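Local coordinates for thiamine-binding periplasmic protein (Escherichia coli, PDB 2QRY) that captures thiamine, thiamine phosphate and thiamine diphosphate with high affinity in the periplasm as the solute-binding component of the ThiBPQ ABC importer, at residues 135-140 / 152-157; 143-148 / 176-181. All coordinates share one frame; numbering follows the deposited sequence.

Interaction 1. Residues 135-140 / 152-157; sequences NKLKNP and QNWRVI
Trp154 and Leu137 make the apolar part of this contact, which joins the loop after strand 121-133 to the lead-in of strand 156-159, away from the thiamine site. The two side chains cross at about a right angle. CB of Leu137 points toward the tryptophan segment, and a chi1 of -160°, which sets CG opposite the main-chain N, brings CD2 to 4.1 Å from NE1 of Trp154; CG of Leu137 lies 4.4 Å from CD1 of Trp154. Leu214 of strand 214-218 touches both side chains, and Pro141 adds to the cover of the indole.

The polar backbone comes in at the six-membered ring: the carbonyl O of Asn139 sits 3.4 Å from CZ2 of Trp154, an oblique approach. Within its own segment Gln152 lays CB over the centre of the indole, 3.5 Å above the plane.

No hydrogen bond joins the two segments. The contact therefore rests mainly on van der Waals packing, with perhaps a weak electrostatic share from the carbonyl beside the ring, and a broad tryptophan suits the place because one buried ring can meet both an aliphatic side chain and the main chain of a loop without regular structure.

Interaction 2. Residues 143-148 / 176-181; sequences SLKELV and KVYGDD
The phenol of Tyr178 reaches helix 144-149 with its hydroxyl end leading, and neither Lys145 nor Val148 lies squarely on a face or an edge of the ring: both approach it obliquely. OH of Tyr178 is 3.3 Å from CA of Lys145 and 3.6 Å from CB of Val148, so it settles against the helix surface between these two residues. Val148 and Tyr178 come from opposite directions, and CG2 of the valine lies 4.3 Å from CE1 of the ring. The lysine chain instead crosses the tyrosine at about a right angle: CG of Lys145, anti to the backbone N (chi1 175°), stands 3.7 Å from OH of Tyr178. Lysine suits this exposed rim because its aliphatic root packs on the phenol while the ammonium end leads away.

The hydroxyl's hydrogen-bond partner is Glu149, one residue beyond the segment on the same helix. Tyrosine suits this place because its ring can pack on aliphatic groups while its polar end still finds an acid.

Beside the ring runs a purely apolar contact, CD1 of Leu144 against CG2 of Val177 at 3.9 Å. Trp173 and Met174 of helix 165-178 also touch Leu144, which extends the apolar patch.

At the start of the first helix Ser143 is the N-cap, its short hydroxyl side chain folding back so that OG accepts from N of Glu146 at 3.1 Å and 154°; Glu241 takes the amides of Leu144 and Lys145. After Tyr178, Gly179 departs from helical angles with positive phi, a conformation glycine adopts readily.

The whole is helix-to-helix packing away from the thiamine site, in which the C-terminal turn of helix 165-178 rests on the short capped helix 144-149 in the alpha/beta architecture of a bacterial solute-binding protein.

From the N terminus, the chain leaves strand 121-133 through the loop 135-140, forms helix 144-149 and enters strand 156-159 by way of 152-157. Interaction 1 closes this short excursion, with 11 residues between its segments. Interaction 2 starts inside it, at 143-148, and closes a longer loop once the chain has passed strand 156-159 and run down helix 165-178. The segments therefore alternate, and the two contacts cross rather than nest. Their centres are about 18 Å apart, yet they touch: CZ3 of Trp154 packs 3.8 Å from CA of Leu147. Helix 144-149 thus lies between the tryptophan and the end of helix 165-178, tying the loop after strand 121-133, the lead-in to strand 156-159 and helix 165-178 together.

Interaction 1. Residues 135-140 / 152-157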
# COMPACT_ATOMS: atom_id res chain seq x y z
N ASN A 135 11.24 -19.70 11.32
CA ASN A 135 12.20 -20.25 12.28
C ASN A 135 11.72 -19.99 13.69
O ASN A 135 12.16 -20.65 14.63
CB ASN A 135 13.59 -19.62 12.11
CG ASN A 135 14.26 -20.01 10.81
OD1 ASN A 135 14.08 -21.11 10.30
ND2 ASN A 135 15.07 -19.10 10.28
N LYS A 136 10.82 -19.02 13.85
CA LYS A 136 10.32 -18.66 15.17
C LYS A 136 8.85 -19.04 15.41
O LYS A 136 8.43 -19.20 16.54
CB LYS A 136 10.49 -17.16 15.41
CG LYS A 136 11.93 -16.66 15.47
CD LYS A 136 11.94 -15.14 15.59
CE LYS A 136 13.23 -14.60 16.19
NZ LYS A 136 14.42 -14.78 15.31
N LEU A 137 8.09 -19.16 14.33
CA LEU A 137 6.68 -19.52 14.45
C LEU A 137 6.45 -20.80 13.66
O LEU A 137 6.42 -20.80 12.43
CB LEU A 137 5.80 -18.39 13.89
CG LEU A 137 4.34 -18.37 14.34
CD1 LEU A 137 3.58 -17.35 13.51
CD2 LEU A 137 3.72 -19.75 14.18
N LYS A 138 6.28 -21.89 14.40
CA LYS A 138 6.07 -23.22 13.83
C LYS A 138 4.68 -23.47 13.26
O LYS A 138 4.55 -24.00 12.16
CB LYS A 138 6.37 -24.27 14.90
CG LYS A 138 5.50 -24.13 16.15
CD LYS A 138 5.74 -22.81 16.86
CE LYS A 138 4.74 -22.56 17.96
NZ LYS A 138 5.15 -21.37 18.72
N ASN A 139 3.65 -23.12 14.00
CA ASN A 139 2.29 -23.36 13.53
C ASN A 139 1.50 -22.07 13.37
O ASN A 139 0.60 -21.78 14.15
CB ASN A 139 1.58 -24.31 14.49
CG ASN A 139 2.30 -25.64 14.62
OD1 ASN A 139 2.31 -26.44 13.68
ND2 ASN A 139 2.91 -25.87 15.78
N PRO A 140 1.82 -21.29 12.33
CA PRO A 140 1.14 -20.02 12.06
C PRO A 140 -0.33 -20.21 11.71
O PRO A 140 -0.74 -21.28 11.25
CB PRO A 140 1.94 -19.46 10.89
CG PRO A 140 2.34 -20.69 10.15
CD PRO A 140 2.79 -21.60 11.27
N GLN A 152 -3.85 -19.54 20.93
CA GLN A 152 -2.41 -19.33 20.88
C GLN A 152 -2.13 -17.87 21.23
O GLN A 152 -2.91 -16.98 20.88
CB GLN A 152 -1.88 -19.63 19.48
CG GLN A 152 -2.14 -21.06 18.98
CD GLN A 152 -0.98 -22.01 19.25
OE1 GLN A 152 -0.65 -22.30 20.40
NE2 GLN A 152 -0.37 -22.51 18.17
N ASN A 153 -1.02 -17.61 21.92
CA ASN A 153 -0.66 -16.24 22.28
C ASN A 153 0.28 -15.61 21.25
O ASN A 153 1.41 -15.23 21.58
CB ASN A 153 -0.01 -16.20 23.66
CG ASN A 153 -1.00 -16.47 24.78
OD1 ASN A 153 -2.01 -15.78 24.91
ND2 ASN A 153 -0.71 -17.48 25.59
N TRP A 154 -0.18 -15.52 20.01
CA TRP A 154 0.64 -14.92 18.96
C TRP A 154 0.70 -13.41 19.19
O TRP A 154 -0.29 -12.79 19.59
CB TRP A 154 0.03 -15.18 17.58
CG TRP A 154 0.03 -16.61 17.18
CD1 TRP A 154 1.08 -17.49 17.23
CD2 TRP A 154 -1.07 -17.34 16.62
NE1 TRP A 154 0.70 -18.72 16.74
CE2 TRP A 154 -0.62 -18.65 16.36
CE3 TRP A 154 -2.40 -17.01 16.32
CZ2 TRP A 154 -1.44 -19.64 15.81
CZ3 TRP A 154 -3.22 -17.99 15.77
CH2 TRP A 154 -2.74 -19.28 15.52
N ARG A 155 1.87 -12.82 18.96
CA ARG A 155 2.05 -11.39 19.12
C ARG A 155 1.85 -10.77 17.74
O ARG A 155 2.45 -11.20 16.76
CB ARG A 155 3.47 -11.08 19.60
CG ARG A 155 4.04 -12.07 20.59
CD ARG A 155 3.56 -11.82 22.00
NE ARG A 155 3.92 -10.49 22.48
CZ ARG A 155 5.15 -9.97 22.41
NH1 ARG A 155 6.14 -10.67 21.87
NH2 ARG A 155 5.37 -8.75 22.88
N VAL A 156 1.00 -9.75 17.66
CA VAL A 156 0.73 -9.10 16.40
C VAL A 156 0.96 -7.59 16.43
O VAL A 156 0.74 -6.94 17.44
CB VAL A 156 -0.73 -9.36 15.96
CG1 VAL A 156 -1.11 -8.48 14.79
CG2 VAL A 156 -0.89 -10.82 15.58
N ILE A 157 1.42 -7.06 15.30
CA ILE A 157 1.63 -5.62 15.14
C ILE A 157 1.03 -5.22 13.79
O ILE A 157 1.20 -5.93 12.80
CB ILE A 157 3.14 -5.25 15.18
CG1 ILE A 157 3.65 -5.34 16.62
CG2 ILE A 157 3.35 -3.84 14.66
CD1 ILE A 157 5.14 -5.07 16.78

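Interaction 2. Residues 143-148 / 176-181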
# COMPACT_ATOMS: atom_id res chain seq x y z
N SER A 143 -5.90 -18.72 8.67
CA SER A 143 -7.06 -17.91 8.30
C SER A 143 -7.08 -16.71 9.24
O SER A 143 -6.57 -16.77 10.36
CB SER A 143 -8.34 -18.72 8.43
OG SER A 143 -8.60 -19.09 9.77
N LEU A 144 -7.67 -15.60 8.78
CA LEU A 144 -7.75 -14.40 9.60
C LEU A 144 -8.56 -14.75 10.84
O LEU A 144 -8.29 -14.25 11.94
CB LEU A 144 -8.44 -13.27 8.83
CG LEU A 144 -8.02 -11.83 9.15
CD1 LEU A 144 -9.06 -10.86 8.57
CD2 LEU A 144 -7.90 -11.62 10.63
N LYS A 145 -9.55 -15.61 10.64
CA LYS A 145 -10.43 -16.03 11.73
C LYS A 145 -9.66 -16.71 12.85
O LYS A 145 -9.89 -16.44 14.03
CB LYS A 145 -11.52 -16.95 11.19
CG LYS A 145 -12.44 -17.56 12.25
CD LYS A 145 -13.67 -18.17 11.59
CE LYS A 145 -14.62 -18.80 12.60
NZ LYS A 145 -14.09 -20.10 13.11
N GLU A 146 -8.75 -17.61 12.49
CA GLU A 146 -7.96 -18.31 13.49
C GLU A 146 -7.04 -17.33 14.23
O GLU A 146 -6.96 -17.36 15.45
CB GLU A 146 -7.13 -19.41 12.84
CG GLU A 146 -6.13 -20.03 13.79
CD GLU A 146 -5.43 -21.24 13.21
OE1 GLU A 146 -5.13 -21.24 11.99
OE2 GLU A 146 -5.18 -22.19 13.97
N LEU A 147 -6.36 -16.47 13.48
CA LEU A 147 -5.47 -15.48 14.07
C LEU A 147 -6.19 -14.67 15.15
O LEU A 147 -5.62 -14.37 16.19
CB LEU A 147 -4.93 -14.54 12.99
CG LEU A 147 -4.11 -13.32 13.41
CD1 LEU A 147 -3.43 -12.70 12.19
CD2 LEU A 147 -5.01 -12.29 14.06
N VAL A 148 -7.45 -14.33 14.88
CA VAL A 148 -8.25 -13.54 15.81
C VAL A 148 -8.81 -14.34 16.98
O VAL A 148 -8.82 -13.88 18.12
CB VAL A 148 -9.45 -12.88 15.09
CG1 VAL A 148 -10.39 -12.24 16.11
CG2 VAL A 148 -8.97 -11.84 14.09
N LYS A 176 -14.62 -7.56 5.72
CA LYS A 176 -15.07 -8.55 4.76
C LYS A 176 -15.32 -9.87 5.48
O LYS A 176 -16.32 -10.54 5.25
CB LYS A 176 -14.00 -8.78 3.69
CG LYS A 176 -13.92 -7.73 2.60
CD LYS A 176 -15.12 -7.82 1.66
CE LYS A 176 -14.96 -6.87 0.49
NZ LYS A 176 -16.10 -6.94 -0.46
N VAL A 177 -14.39 -10.23 6.36
CA VAL A 177 -14.46 -11.48 7.09
C VAL A 177 -15.48 -11.57 8.24
O VAL A 177 -16.09 -12.62 8.43
CB VAL A 177 -13.04 -11.85 7.61
CG1 VAL A 177 -13.08 -13.11 8.47
CG2 VAL A 177 -12.10 -12.04 6.43
N TYR A 178 -15.68 -10.48 8.97
CA TYR A 178 -16.62 -10.52 10.09
C TYR A 178 -17.91 -9.73 9.95
O TYR A 178 -18.86 -9.95 10.71
CB TYR A 178 -15.93 -10.08 11.38
CG TYR A 178 -14.97 -11.10 11.92
CD1 TYR A 178 -13.64 -11.13 11.51
CD2 TYR A 178 -15.40 -12.06 12.84
CE1 TYR A 178 -12.76 -12.09 11.99
CE2 TYR A 178 -14.54 -13.03 13.32
CZ TYR A 178 -13.22 -13.04 12.90
OH TYR A 178 -12.38 -14.00 13.40
N GLY A 179 -17.97 -8.80 9.01
CA GLY A 179 -19.18 -8.01 8.85
C GLY A 179 -19.52 -7.25 10.12
O GLY A 179 -18.65 -6.64 10.74
N ASP A 180 -20.79 -7.30 10.52
CA ASP A 180 -21.20 -6.59 11.72
C ASP A 180 -20.54 -7.11 13.00
O ASP A 180 -20.71 -6.52 14.06
CB ASP A 180 -22.72 -6.62 11.88
CG ASP A 180 -23.42 -5.70 10.89
OD1 ASP A 180 -22.84 -4.65 10.54
OD2 ASP A 180 -24.56 -6.02 10.48
N ASP A 181 -19.80 -8.21 12.90
CA ASP A 181 -19.12 -8.76 14.07
C ASP A 181 -17.68 -8.28 14.19
O ASP A 181 -16.94 -8.76 15.03
CB ASP A 181 -19.15 -10.29 14.04
CG ASP A 181 -20.47 -10.85 14.52
OD1 ASP A 181 -20.96 -10.40 15.57
OD2 ASP A 181 -21.02 -11.76 13.85